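Local coordinates for yeast glycogen phosphorylase (Saccharomyces cerevisiae, PDB 1YGP), which belongs to the carbohydrate phosphorylase family of the GT-B clan and carries pyridoxal-5'-phosphate in a pocket of the chain, at residues Val510-Gly515 against Glu866-Thr871; Met177-Ile182 against Thr517-Leu522; Arg614-Val619 against Lys665-Leu670; His610-Gln615 against Ala717-Ser722. All coordinates share one frame; numbering follows the deposited sequence.

Overall arrangement
Contacts 1 and 2 lie about 15 Å apart between centres and alternate along the chain: helix 165-179 meets helix 518-524, and the end of strand 509-511, just before the latter, meets helix 861-873. Ser869 packs on Ile182 between them. Contacts 3 and 4 lie among the helices and loops connecting the strands of the six-stranded parallel sheet; they share Arg614 and Gln615 and lie about 13 Å apart. Both are nested inside the long loop closed by contact 1. Asn514 touching Ser722 joins contact 1 to contact 4, whereas contacts 2 and 3 are about 35 Å apart between centres, on opposite sides of the chain's centre. Trp521 and Lys613 approach the cofactor from contacts 2 and 4.

Contact 1: Val510-Gly515 against Glu866-Thr871; sequences VNVTNG and EEYSDT
Val512 and Glu867 bring their CA atoms to 6.9 Å where the chain leaves strand 509-511 and runs past one side of helix 861-873. The strand is an outermost one of the large mixed sheet, paired through backbone bonds of Val510 with strand 478-483, and the helix is the last of the chain, returning to pack against that sheet as the C-terminal helix does in GT-B proteins. Val512 carries the contact, its two methyls divided between two neighbours. CG1, anti to the backbone N (chi1 -174°), slides past the Glu867 chain and lies 3.4 Å from Glu867 OE1. The same CG1 lies above the plane of the Tyr868 ring beside one edge atom, 3.7 Å from Tyr868 CE2. The other methyl makes a CH-pi contact over the face: Val512 CG2 stands 4.2 Å from the centroid of the Tyr868 ring, only 6° from the normal. Both polar ends have partners beyond the segments. Glu867 OE1 forms a salt bridge with Arg863, which also donates to Thr513 O and so ties the loop to the helix; Tyr868 OH is hydrogen-bonded to Asn482 and Thr403. One turn on, Glu867 O takes two donors from the same residue, Thr871 N at 2.9 Å and, from above the carbonyl plane, Thr871 OG1 at 3.0 Å.

Contact 2: Met177-Ile182 against Thr517-Leu522; sequences MATEGI and TPRRWL
Thr179 and Arg519 meet although their backbones stay well apart: the closest CA atoms, of Thr179 and Thr517, are 10.3 Å apart, with the end of helix 165-179 facing the start of helix 518-524. Arg519 bridges the distance with a chain bent at chi2 and chi3 (74° and 70°), which carries its guanidinium toward Thr179 from the opposite direction. Arg519 NH2 lies 3.1 Å from Thr179 OG1. Thr179 CG2 sits over one face of the guanidinium, 3.8 Å from Arg519 NH2, while Thr517 OG1 lies over the other face, 3.7 Å from its plane and toward the rim. Salt bridges to Asp175 through NH2 and to Asp862 through NH1 hold the group, and Thr179 OG1 is hydrogen-bonded to Phe269 N and Asp175 O. Two helix ends of this GT-B protein are thus joined. The first closes with a Schellman motif, Gly181 taking positive phi and Ile182 N bonding to Met177 O at 3.1 Å. The second begins at Thr517, the N-cap, whose OG1 accepts a weak bond from Arg519 N (3.3 Å) and is itself hydrogen-bonded to the carboxylate of Asp175. Two residues beyond Arg519, Trp521 touches the pyridoxal-5'-phosphate and makes a cation-pi contact with Lys728.

Contact 3: Arg614-Val619 against Lys665-Leu670; sequences RQQLNV and KLIIKL
Ile667 points its branched side chain at the first turn of helix 615-634 and touches two successive glutamines with different branches. Its CG2 methyl meets the root of one, Ile667 CG2 lying 3.9 Å from Gln615 CB. Its longer arm runs on, CG1 anti to the carbonyl carbon and chi2 extended at 179°, so that CD1 comes against Gln616: Ile667 CD1 is 4.0 Å from Gln616 CB and 3.8 Å from Gln616 OE1. Gln616 holds its CG between the backbone N and the carbonyl carbon (chi1 70°) and bends again at chi2, which turns the amide oxygen toward this methyl; its NE2 donates to Glu611 O in the turn before the helix. Gln615 likewise bends at chi2, and its NE2 donates to Arg608 O, so both amides are anchored in the preceding loop while their aliphatic parts pack on the isoleucine. One turn along, Val619 and Leu670 cross obliquely and make a purely apolar pair, Val619 CG1 against Leu670 CD1 at 3.6 Å. Val619 also rests on Ile671 and Val674 of the same partner helix. The two segments run nearly side by side, with axes 10.4 Å apart and N-to-C directions 23° from parallel. Strands 601-606, 649-654 and 688-693 lie next to one another in one parallel sheet and these helices lie in the connections between them, a pair of beta-alpha-beta crossovers as in the Rossmann-like C-terminal domain of GT-B proteins.

Contact 4: His610-Gln615 against Ala717-Ser722; sequences HEYKRQ and AGTEAS
Lys613 and Glu720 each fold their side chains to meet: CG of both stands anti to the carbonyl carbon, and a second bend follows at chi2 (-81° in Lys613, -75° in Glu720), after which the ammonium and carboxylate chains cross at about a right angle. They join two loops that follow neighbouring strands, 601-606 and 710-713, of the parallel, Rossmann-like sheet, at the C-terminal ends of the strands, where such folds commonly hold cofactors. Here the Lys613 side chain is about 5 Å from the pyridoxal-5'-phosphate, with a long, weak ion pair to a phosphate ion as well. The salt bridge is uneven: Lys613 NZ gives its main bond to the syn lone pair of Glu720 OE2, at 2.9 Å, and a weak one to Glu720 OE1, at 3.4 Å. A third bond leads from Lys613 NZ to Tyr612 OH (3.0 Å), while Ser715 OG, bonded to both Glu720 OE2 and Tyr612 O, gives the carboxylate a further partner. The Tyr612 ring lies beside the acid with the two planes 56° apart, Glu720 CD at the ring edge. Tyr612 CE1 is 3.2 Å from Glu720 OE2. Further along the ring, Tyr612 CD1 approaches Thr719 CB at 3.7 Å, and Thr719 OG1 is hydrogen-bonded to Thr716 O. Within 610-615 the turn is tightened by side chains: His610 N donates to Gln615 OE1 at 3.1 Å, and Tyr612 N reaches His610 ND1 weakly at 3.4 Å, with Tyr612 CD2 over the centre of the imidazole.

Contact 1: Val510-Gly515 against Glu866-Thr871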
loop_
_atom_site.group_PDB
_atom_site.type_symbol
_atom_site.label_atom_id
_atom_site.label_comp_id
_atom_site.label_asym_id
_atom_site.label_seq_id
_atom_site.Cartn_x
_atom_site.Cartn_y
_atom_site.Cartn_z
ATOM N N VAL A 510 15.004 33.667 -23.371
ATOM C CA VAL A 510 16.321 33.346 -22.867
ATOM C C VAL A 510 16.786 31.924 -23.251
ATOM O O VAL A 510 16.062 31.102 -23.851
ATOM C CB VAL A 510 16.095 33.662 -21.361
ATOM C CG1 VAL A 510 16.803 32.757 -20.372
ATOM C CG2 VAL A 510 16.563 35.096 -21.215
ATOM N N ASN A 511 18.039 31.604 -22.954
ATOM C CA ASN A 511 18.528 30.262 -23.164
ATOM C C ASN A 511 19.250 29.756 -21.924
ATOM O O ASN A 511 20.012 30.515 -21.330
ATOM C CB ASN A 511 19.517 30.186 -24.305
ATOM C CG ASN A 511 20.058 28.763 -24.378
ATOM O OD1 ASN A 511 21.206 28.459 -24.059
ATOM N ND2 ASN A 511 19.228 27.790 -24.677
ATOM N N VAL A 512 18.997 28.533 -21.472
ATOM C CA VAL A 512 19.837 27.913 -20.464
ATOM C C VAL A 512 19.993 26.471 -20.950
ATOM O O VAL A 512 19.070 25.661 -20.933
ATOM C CB VAL A 512 19.210 27.897 -19.063
ATOM C CG1 VAL A 512 20.278 27.355 -18.134
ATOM C CG2 VAL A 512 18.770 29.280 -18.577
ATOM N N THR A 513 21.158 26.181 -21.515
ATOM C CA THR A 513 21.543 24.861 -21.975
ATOM C C THR A 513 21.518 23.907 -20.802
ATOM O O THR A 513 21.991 24.227 -19.708
ATOM C CB THR A 513 22.948 24.962 -22.584
ATOM O OG1 THR A 513 22.775 25.802 -23.736
ATOM C CG2 THR A 513 23.585 23.625 -22.936
ATOM N N ASN A 514 20.898 22.760 -21.068
ATOM C CA ASN A 514 20.710 21.694 -20.091
ATOM C C ASN A 514 21.992 21.094 -19.589
ATOM O O ASN A 514 23.059 21.425 -20.106
ATOM C CB ASN A 514 19.852 20.615 -20.696
ATOM C CG ASN A 514 18.387 21.032 -20.726
ATOM O OD1 ASN A 514 17.563 20.339 -21.313
ATOM N ND2 ASN A 514 17.892 22.127 -20.162
ATOM N N GLY A 515 21.934 20.213 -18.606
ATOM C CA GLY A 515 23.157 19.647 -18.074
ATOM C C GLY A 515 22.798 18.497 -17.175
ATOM O O GLY A 515 21.612 18.207 -17.027
ATOM N N GLU A 866 22.841 27.663 -11.501
ATOM C CA GLU A 866 23.379 28.994 -11.260
ATOM C C GLU A 866 22.717 29.989 -12.218
ATOM O O GLU A 866 22.174 31.017 -11.808
ATOM C CB GLU A 866 24.883 29.000 -11.482
ATOM C CG GLU A 866 25.662 28.281 -10.376
ATOM C CD GLU A 866 27.150 27.970 -10.625
ATOM O OE1 GLU A 866 27.818 28.627 -11.432
ATOM O OE2 GLU A 866 27.647 27.040 -9.988
ATOM N N GLU A 867 22.616 29.621 -13.490
ATOM C CA GLU A 867 22.089 30.505 -14.504
ATOM C C GLU A 867 20.636 30.802 -14.255
ATOM O O GLU A 867 20.212 31.963 -14.318
ATOM C CB GLU A 867 22.207 29.909 -15.902
ATOM C CG GLU A 867 23.632 29.544 -16.297
ATOM C CD GLU A 867 23.871 29.634 -17.786
ATOM O OE1 GLU A 867 23.347 28.836 -18.568
ATOM O OE2 GLU A 867 24.600 30.537 -18.171
ATOM N N TYR A 868 19.860 29.769 -13.926
ATOM C CA TYR A 868 18.442 29.945 -13.687
ATOM C C TYR A 868 18.240 30.844 -12.495
ATOM O O TYR A 868 17.496 31.825 -12.602
ATOM C CB TYR A 868 17.770 28.618 -13.417
ATOM C CG TYR A 868 17.249 27.848 -14.621
ATOM C CD1 TYR A 868 16.000 28.159 -15.150
ATOM C CD2 TYR A 868 17.970 26.775 -15.127
ATOM C CE1 TYR A 868 15.462 27.391 -16.172
ATOM C CE2 TYR A 868 17.430 26.004 -16.152
ATOM C CZ TYR A 868 16.176 26.305 -16.673
ATOM O OH TYR A 868 15.631 25.501 -17.671
ATOM N N SER A 869 18.960 30.575 -11.405
ATOM C CA SER A 869 18.837 31.374 -10.206
ATOM C C SER A 869 19.163 32.823 -10.487
ATOM O O SER A 869 18.399 33.702 -10.071
ATOM C CB SER A 869 19.764 30.884 -9.112
ATOM O OG SER A 869 19.455 29.542 -8.759
ATOM N N ASP A 870 20.193 33.121 -11.269
ATOM C CA ASP A 870 20.544 34.500 -11.479
ATOM C C ASP A 870 19.793 35.245 -12.560
ATOM O O ASP A 870 19.614 36.456 -12.396
ATOM C CB ASP A 870 22.031 34.568 -11.744
ATOM C CG ASP A 870 22.845 34.088 -10.543
ATOM O OD1 ASP A 870 22.407 34.286 -9.397
ATOM O OD2 ASP A 870 23.920 33.514 -10.769
ATOM N N THR A 871 19.312 34.645 -13.647
ATOM C CA THR A 871 18.646 35.465 -14.642
ATOM C C THR A 871 17.130 35.453 -14.524
ATOM O O THR A 871 16.439 36.448 -14.763
ATOM C CB THR A 871 19.068 35.011 -16.059
ATOM O OG1 THR A 871 18.656 33.671 -16.262
ATOM C CG2 THR A 871 20.574 35.086 -16.228
#

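Contact 2: Met177-Ile182 against Thr517-Leu522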
loop_
_atom_site.group_PDB
_atom_site.type_symbol
_atom_site.label_atom_id
_atom_site.label_comp_id
_atom_site.label_asym_id
_atom_site.label_seq_id
_atom_site.Cartn_x
_atom_site.Cartn_y
_atom_site.Cartn_z
ATOM N N MET A 177 19.902 22.000 -6.949
ATOM C CA MET A 177 19.307 23.023 -6.130
ATOM C C MET A 177 19.621 22.696 -4.675
ATOM O O MET A 177 20.103 23.579 -3.956
ATOM C CB MET A 177 17.796 23.076 -6.353
ATOM C CG MET A 177 17.396 23.952 -7.544
ATOM S SD MET A 177 15.615 23.870 -7.864
ATOM C CE MET A 177 15.520 22.759 -9.222
ATOM N N ALA A 178 19.499 21.418 -4.275
ATOM C CA ALA A 178 19.787 21.016 -2.905
ATOM C C ALA A 178 21.240 21.190 -2.558
ATOM O O ALA A 178 21.546 21.611 -1.445
ATOM C CB ALA A 178 19.450 19.556 -2.656
ATOM N N THR A 179 22.161 20.907 -3.484
ATOM C CA THR A 179 23.588 21.098 -3.199
ATOM C C THR A 179 23.869 22.575 -3.009
ATOM O O THR A 179 24.588 22.977 -2.098
ATOM C CB THR A 179 24.454 20.554 -4.352
ATOM O OG1 THR A 179 24.194 19.168 -4.376
ATOM C CG2 THR A 179 25.933 20.702 -4.181
ATOM N N GLU A 180 23.242 23.402 -3.842
ATOM C CA GLU A 180 23.458 24.832 -3.792
ATOM C C GLU A 180 22.705 25.571 -2.691
ATOM O O GLU A 180 22.805 26.797 -2.599
ATOM C CB GLU A 180 23.111 25.395 -5.171
ATOM C CG GLU A 180 24.332 25.175 -6.039
ATOM C CD GLU A 180 24.311 25.709 -7.463
ATOM O OE1 GLU A 180 23.465 26.539 -7.794
ATOM O OE2 GLU A 180 25.161 25.296 -8.250
ATOM N N GLY A 181 21.956 24.886 -1.826
ATOM C CA GLY A 181 21.172 25.544 -0.791
ATOM C C GLY A 181 20.170 26.539 -1.376
ATOM O O GLY A 181 19.925 27.587 -0.781
ATOM N N ILE A 182 19.617 26.284 -2.563
ATOM C CA ILE A 182 18.633 27.161 -3.198
ATOM C C ILE A 182 17.326 26.712 -2.541
ATOM O O ILE A 182 17.094 25.503 -2.509
ATOM C CB ILE A 182 18.585 26.922 -4.755
ATOM C CG1 ILE A 182 19.814 27.475 -5.444
ATOM C CG2 ILE A 182 17.340 27.558 -5.330
ATOM C CD1 ILE A 182 19.926 28.997 -5.414
ATOM N N THR A 517 23.844 16.045 -13.362
ATOM C CA THR A 517 24.569 16.077 -12.111
ATOM C C THR A 517 25.833 15.201 -12.096
ATOM O O THR A 517 25.831 13.992 -12.397
ATOM C CB THR A 517 23.641 15.669 -10.968
ATOM O OG1 THR A 517 24.506 15.707 -9.843
ATOM C CG2 THR A 517 22.976 14.306 -11.085
ATOM N N PRO A 518 26.955 15.766 -11.657
ATOM C CA PRO A 518 28.202 15.054 -11.490
ATOM C C PRO A 518 28.131 13.959 -10.453
ATOM O O PRO A 518 28.771 12.918 -10.614
ATOM C CB PRO A 518 29.188 16.111 -11.130
ATOM C CG PRO A 518 28.636 17.323 -11.806
ATOM C CD PRO A 518 27.170 17.196 -11.512
ATOM N N ARG A 519 27.359 14.112 -9.387
ATOM C CA ARG A 519 27.406 13.081 -8.372
ATOM C C ARG A 519 26.761 11.794 -8.836
ATOM O O ARG A 519 27.300 10.731 -8.531
ATOM C CB ARG A 519 26.730 13.521 -7.094
ATOM C CG ARG A 519 27.558 14.462 -6.228
ATOM C CD ARG A 519 27.672 15.888 -6.770
ATOM N NE ARG A 519 26.432 16.640 -6.708
ATOM C CZ ARG A 519 26.347 17.841 -7.297
ATOM N NH1 ARG A 519 27.378 18.374 -7.953
ATOM N NH2 ARG A 519 25.208 18.537 -7.238
ATOM N N ARG A 520 25.659 11.769 -9.589
ATOM C CA ARG A 520 25.115 10.488 -10.005
ATOM C C ARG A 520 25.835 10.041 -11.257
ATOM O O ARG A 520 26.350 8.924 -11.310
ATOM C CB ARG A 520 23.633 10.562 -10.303
ATOM C CG ARG A 520 23.049 9.167 -10.505
ATOM C CD ARG A 520 21.565 9.177 -10.861
ATOM N NE ARG A 520 20.772 9.525 -9.692
ATOM C CZ ARG A 520 20.356 8.613 -8.814
ATOM N NH1 ARG A 520 20.640 7.320 -8.954
ATOM N NH2 ARG A 520 19.633 9.002 -7.774
ATOM N N TRP A 521 25.992 10.921 -12.231
ATOM C CA TRP A 521 26.547 10.472 -13.480
ATOM C C TRP A 521 28.061 10.268 -13.518
ATOM O O TRP A 521 28.498 9.497 -14.380
ATOM C CB TRP A 521 25.983 11.453 -14.527
ATOM C CG TRP A 521 24.465 11.225 -14.572
ATOM C CD1 TRP A 521 23.574 12.211 -14.211
ATOM C CD2 TRP A 521 23.824 10.039 -14.876
ATOM N NE1 TRP A 521 22.383 11.659 -14.271
ATOM C CE2 TRP A 521 22.481 10.379 -14.656
ATOM C CE3 TRP A 521 24.157 8.744 -15.286
ATOM C CZ2 TRP A 521 21.467 9.435 -14.838
ATOM C CZ3 TRP A 521 23.145 7.801 -15.466
ATOM C CH2 TRP A 521 21.813 8.143 -15.240
ATOM N N LEU A 522 28.883 10.830 -12.605
ATOM C CA LEU A 522 30.312 10.519 -12.551
ATOM C C LEU A 522 30.676 9.762 -11.276
ATOM O O LEU A 522 31.254 8.673 -11.318
ATOM C CB LEU A 522 31.156 11.795 -12.621
ATOM C CG LEU A 522 32.688 11.771 -12.466
ATOM C CD1 LEU A 522 33.309 10.876 -13.494
ATOM C CD2 LEU A 522 33.261 13.148 -12.707
#

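Contact 3: Arg614-Val619 against Lys665-Leu670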
loop_
_atom_site.group_PDB
_atom_site.type_symbol
_atom_site.label_atom_id
_atom_site.label_comp_id
_atom_site.label_asym_id
_atom_site.label_seq_id
_atom_site.Cartn_x
_atom_site.Cartn_y
_atom_site.Cartn_z
ATOM N N ARG A 614 16.381 7.400 -35.408
ATOM C CA ARG A 614 17.050 6.589 -36.386
ATOM C C ARG A 614 17.795 5.381 -35.864
ATOM O O ARG A 614 18.898 5.047 -36.295
ATOM C CB ARG A 614 17.959 7.509 -37.205
ATOM C CG ARG A 614 17.064 8.526 -37.888
ATOM C CD ARG A 614 17.716 9.040 -39.121
ATOM N NE ARG A 614 18.931 9.754 -38.785
ATOM C CZ ARG A 614 19.672 10.387 -39.710
ATOM N NH1 ARG A 614 19.291 10.380 -41.002
ATOM N NH2 ARG A 614 20.800 11.023 -39.330
ATOM N N GLN A 615 17.177 4.623 -34.957
ATOM C CA GLN A 615 17.735 3.330 -34.557
ATOM C C GLN A 615 17.817 2.445 -35.813
ATOM O O GLN A 615 18.737 1.627 -35.945
ATOM C CB GLN A 615 16.863 2.572 -33.560
ATOM C CG GLN A 615 16.900 3.079 -32.152
ATOM C CD GLN A 615 16.046 4.299 -31.873
ATOM O OE1 GLN A 615 15.139 4.701 -32.602
ATOM N NE2 GLN A 615 16.290 4.910 -30.738
ATOM N N GLN A 616 16.901 2.625 -36.786
ATOM C CA GLN A 616 16.917 1.825 -37.997
ATOM C C GLN A 616 18.124 2.116 -38.870
ATOM O O GLN A 616 18.616 1.185 -39.511
ATOM C CB GLN A 616 15.638 2.018 -38.834
ATOM C CG GLN A 616 15.357 3.323 -39.554
ATOM C CD GLN A 616 14.878 4.453 -38.677
ATOM O OE1 GLN A 616 15.038 4.435 -37.465
ATOM N NE2 GLN A 616 14.279 5.482 -39.242
ATOM N N LEU A 617 18.660 3.353 -38.845
ATOM C CA LEU A 617 19.845 3.706 -39.621
ATOM C C LEU A 617 20.973 2.877 -39.010
ATOM O O LEU A 617 21.741 2.227 -39.716
ATOM C CB LEU A 617 20.193 5.198 -39.478
ATOM C CG LEU A 617 21.062 6.097 -40.406
ATOM C CD1 LEU A 617 21.771 7.044 -39.480
ATOM C CD2 LEU A 617 22.139 5.374 -41.213
ATOM N N ASN A 618 21.043 2.831 -37.687
ATOM C CA ASN A 618 22.081 2.099 -36.982
ATOM C C ASN A 618 21.998 0.609 -37.259
ATOM O O ASN A 618 23.029 -0.021 -37.531
ATOM C CB ASN A 618 21.930 2.371 -35.507
ATOM C CG ASN A 618 22.960 1.719 -34.610
ATOM O OD1 ASN A 618 23.899 1.062 -35.041
ATOM N ND2 ASN A 618 22.829 1.859 -33.305
ATOM N N VAL A 619 20.781 0.040 -37.275
ATOM C CA VAL A 619 20.602 -1.378 -37.578
ATOM C C VAL A 619 20.982 -1.642 -39.046
ATOM O O VAL A 619 21.712 -2.608 -39.328
ATOM C CB VAL A 619 19.131 -1.864 -37.361
ATOM C CG1 VAL A 619 19.146 -3.376 -37.295
ATOM C CG2 VAL A 619 18.558 -1.472 -36.030
ATOM N N LYS A 665 7.867 -0.467 -32.558
ATOM C CA LYS A 665 7.846 -1.851 -32.141
ATOM C C LYS A 665 8.442 -2.768 -33.212
ATOM O O LYS A 665 9.096 -3.753 -32.846
ATOM C CB LYS A 665 6.414 -2.237 -31.810
ATOM C CG LYS A 665 6.136 -1.943 -30.350
ATOM C CD LYS A 665 4.655 -2.003 -30.047
ATOM C CE LYS A 665 4.466 -2.053 -28.546
ATOM N NZ LYS A 665 3.150 -2.577 -28.193
ATOM N N LEU A 666 8.324 -2.482 -34.515
ATOM C CA LEU A 666 8.969 -3.312 -35.532
ATOM C C LEU A 666 10.461 -3.199 -35.391
ATOM O O LEU A 666 11.150 -4.219 -35.493
ATOM C CB LEU A 666 8.699 -2.908 -36.979
ATOM C CG LEU A 666 7.560 -3.540 -37.745
ATOM C CD1 LEU A 666 7.510 -2.986 -39.161
ATOM C CD2 LEU A 666 7.767 -5.049 -37.781
ATOM N N ILE A 667 10.964 -1.988 -35.099
ATOM C CA ILE A 667 12.393 -1.800 -35.051
ATOM C C ILE A 667 12.970 -2.615 -33.901
ATOM O O ILE A 667 14.041 -3.225 -34.061
ATOM C CB ILE A 667 12.701 -0.302 -34.920
ATOM C CG1 ILE A 667 12.289 0.379 -36.228
ATOM C CG2 ILE A 667 14.193 -0.077 -34.646
ATOM C CD1 ILE A 667 12.492 1.910 -36.324
ATOM N N ILE A 668 12.248 -2.741 -32.781
ATOM C CA ILE A 668 12.739 -3.569 -31.689
ATOM C C ILE A 668 12.793 -5.012 -32.159
ATOM O O ILE A 668 13.812 -5.651 -31.891
ATOM C CB ILE A 668 11.826 -3.404 -30.454
ATOM C CG1 ILE A 668 11.945 -1.969 -29.914
ATOM C CG2 ILE A 668 12.229 -4.390 -29.381
ATOM C CD1 ILE A 668 11.096 -1.586 -28.690
ATOM N N LYS A 669 11.813 -5.543 -32.908
ATOM C CA LYS A 669 11.854 -6.941 -33.330
ATOM C C LYS A 669 13.036 -7.137 -34.267
ATOM O O LYS A 669 13.825 -8.075 -34.093
ATOM C CB LYS A 669 10.564 -7.349 -34.055
ATOM C CG LYS A 669 10.491 -8.794 -34.562
ATOM C CD LYS A 669 10.742 -9.719 -33.383
ATOM C CE LYS A 669 11.004 -11.188 -33.706
ATOM N NZ LYS A 669 9.795 -11.834 -34.176
ATOM N N LEU A 670 13.225 -6.190 -35.185
ATOM C CA LEU A 670 14.300 -6.252 -36.148
ATOM C C LEU A 670 15.658 -6.313 -35.477
ATOM O O LEU A 670 16.458 -7.153 -35.912
ATOM C CB LEU A 670 14.206 -5.039 -37.072
ATOM C CG LEU A 670 14.799 -5.024 -38.495
ATOM C CD1 LEU A 670 15.812 -3.889 -38.537
ATOM C CD2 LEU A 670 15.389 -6.383 -38.891
#

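Contact 4: His610-Gln615 against Ala717-Ser722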
loop_
_atom_site.group_PDB
_atom_site.type_symbol
_atom_site.label_atom_id
_atom_site.label_comp_id
_atom_site.label_asym_id
_atom_site.label_seq_id
_atom_site.Cartn_x
_atom_site.Cartn_y
_atom_site.Cartn_z
ATOM N N HIS A 610 12.300 5.476 -31.695
ATOM C CA HIS A 610 11.386 6.315 -32.446
ATOM C C HIS A 610 12.003 6.425 -33.810
ATOM O O HIS A 610 13.209 6.651 -33.861
ATOM C CB HIS A 610 11.289 7.724 -31.865
ATOM C CG HIS A 610 10.181 8.553 -32.489
ATOM N ND1 HIS A 610 9.824 8.737 -33.767
ATOM C CD2 HIS A 610 9.306 9.269 -31.715
ATOM C CE1 HIS A 610 8.779 9.532 -33.784
ATOM N NE2 HIS A 610 8.479 9.840 -32.551
ATOM N N GLU A 611 11.257 6.383 -34.917
ATOM C CA GLU A 611 11.872 6.539 -36.232
ATOM C C GLU A 611 12.808 7.734 -36.417
ATOM O O GLU A 611 13.848 7.566 -37.051
ATOM C CB GLU A 611 10.819 6.646 -37.291
ATOM C CG GLU A 611 10.036 5.389 -37.549
ATOM C CD GLU A 611 8.975 5.679 -38.587
ATOM O OE1 GLU A 611 7.893 6.154 -38.223
ATOM O OE2 GLU A 611 9.253 5.442 -39.763
ATOM N N TYR A 612 12.499 8.926 -35.863
ATOM C CA TYR A 612 13.386 10.067 -35.987
ATOM C C TYR A 612 14.690 9.939 -35.193
ATOM O O TYR A 612 15.631 10.710 -35.373
ATOM C CB TYR A 612 12.618 11.342 -35.576
ATOM C CG TYR A 612 12.653 11.812 -34.123
ATOM C CD1 TYR A 612 13.757 12.530 -33.654
ATOM C CD2 TYR A 612 11.608 11.521 -33.252
ATOM C CE1 TYR A 612 13.831 12.941 -32.328
ATOM C CE2 TYR A 612 11.677 11.938 -31.915
ATOM C CZ TYR A 612 12.796 12.642 -31.457
ATOM O OH TYR A 612 12.915 12.987 -30.119
ATOM N N LYS A 613 14.784 9.025 -34.229
ATOM C CA LYS A 613 16.025 8.805 -33.492
ATOM C C LYS A 613 16.933 7.922 -34.319
ATOM O O LYS A 613 18.073 7.665 -33.933
ATOM C CB LYS A 613 15.803 8.089 -32.195
ATOM C CG LYS A 613 14.907 8.823 -31.262
ATOM C CD LYS A 613 15.676 9.874 -30.557
ATOM C CE LYS A 613 14.750 10.249 -29.459
ATOM N NZ LYS A 613 15.224 11.462 -28.849
ATOM N N ARG A 614 16.381 7.400 -35.408
ATOM C CA ARG A 614 17.050 6.589 -36.386
ATOM C C ARG A 614 17.795 5.381 -35.864
ATOM O O ARG A 614 18.898 5.047 -36.295
ATOM C CB ARG A 614 17.959 7.509 -37.205
ATOM C CG ARG A 614 17.064 8.526 -37.888
ATOM C CD ARG A 614 17.716 9.040 -39.121
ATOM N NE ARG A 614 18.931 9.754 -38.785
ATOM C CZ ARG A 614 19.672 10.387 -39.710
ATOM N NH1 ARG A 614 19.291 10.380 -41.002
ATOM N NH2 ARG A 614 20.800 11.023 -39.330
ATOM N N GLN A 615 17.177 4.623 -34.957
ATOM C CA GLN A 615 17.735 3.330 -34.557
ATOM C C GLN A 615 17.817 2.445 -35.813
ATOM O O GLN A 615 18.737 1.627 -35.945
ATOM C CB GLN A 615 16.863 2.572 -33.560
ATOM C CG GLN A 615 16.900 3.079 -32.152
ATOM C CD GLN A 615 16.046 4.299 -31.873
ATOM O OE1 GLN A 615 15.139 4.701 -32.602
ATOM N NE2 GLN A 615 16.290 4.910 -30.738
ATOM N N ALA A 717 19.031 15.542 -38.869
ATOM C CA ALA A 717 19.411 16.876 -38.442
ATOM C C ALA A 717 18.251 17.865 -38.381
ATOM O O ALA A 717 17.368 17.975 -39.242
ATOM C CB ALA A 717 20.447 17.437 -39.357
ATOM N N GLY A 718 18.252 18.589 -37.278
ATOM C CA GLY A 718 17.184 19.520 -37.036
ATOM C C GLY A 718 16.097 18.974 -36.134
ATOM O O GLY A 718 15.171 19.742 -35.862
ATOM N N THR A 719 16.165 17.739 -35.604
ATOM C CA THR A 719 15.084 17.238 -34.758
ATOM C C THR A 719 15.281 17.246 -33.262
ATOM O O THR A 719 14.313 16.982 -32.552
ATOM C CB THR A 719 14.713 15.795 -35.131
ATOM O OG1 THR A 719 15.901 15.037 -34.965
ATOM C CG2 THR A 719 14.183 15.638 -36.544
ATOM N N GLU A 720 16.469 17.485 -32.711
ATOM C CA GLU A 720 16.664 17.382 -31.273
ATOM C C GLU A 720 16.919 18.715 -30.629
ATOM O O GLU A 720 17.719 19.488 -31.147
ATOM C CB GLU A 720 17.830 16.476 -30.950
ATOM C CG GLU A 720 17.593 15.050 -31.439
ATOM C CD GLU A 720 16.619 14.156 -30.667
ATOM O OE1 GLU A 720 15.797 14.619 -29.863
ATOM O OE2 GLU A 720 16.695 12.953 -30.887
ATOM N N ALA A 721 16.261 19.013 -29.510
ATOM C CA ALA A 721 16.454 20.304 -28.885
ATOM C C ALA A 721 17.733 20.347 -28.059
ATOM O O ALA A 721 18.530 21.269 -28.261
ATOM C CB ALA A 721 15.259 20.632 -28.000
ATOM N N SER A 722 17.939 19.420 -27.120
ATOM C CA SER A 722 19.183 19.404 -26.377
ATOM C C SER A 722 19.526 17.934 -26.347
ATOM O O SER A 722 19.716 17.390 -27.448
ATOM C CB SER A 722 18.996 19.963 -24.965
ATOM O OG SER A 722 20.233 20.434 -24.422
#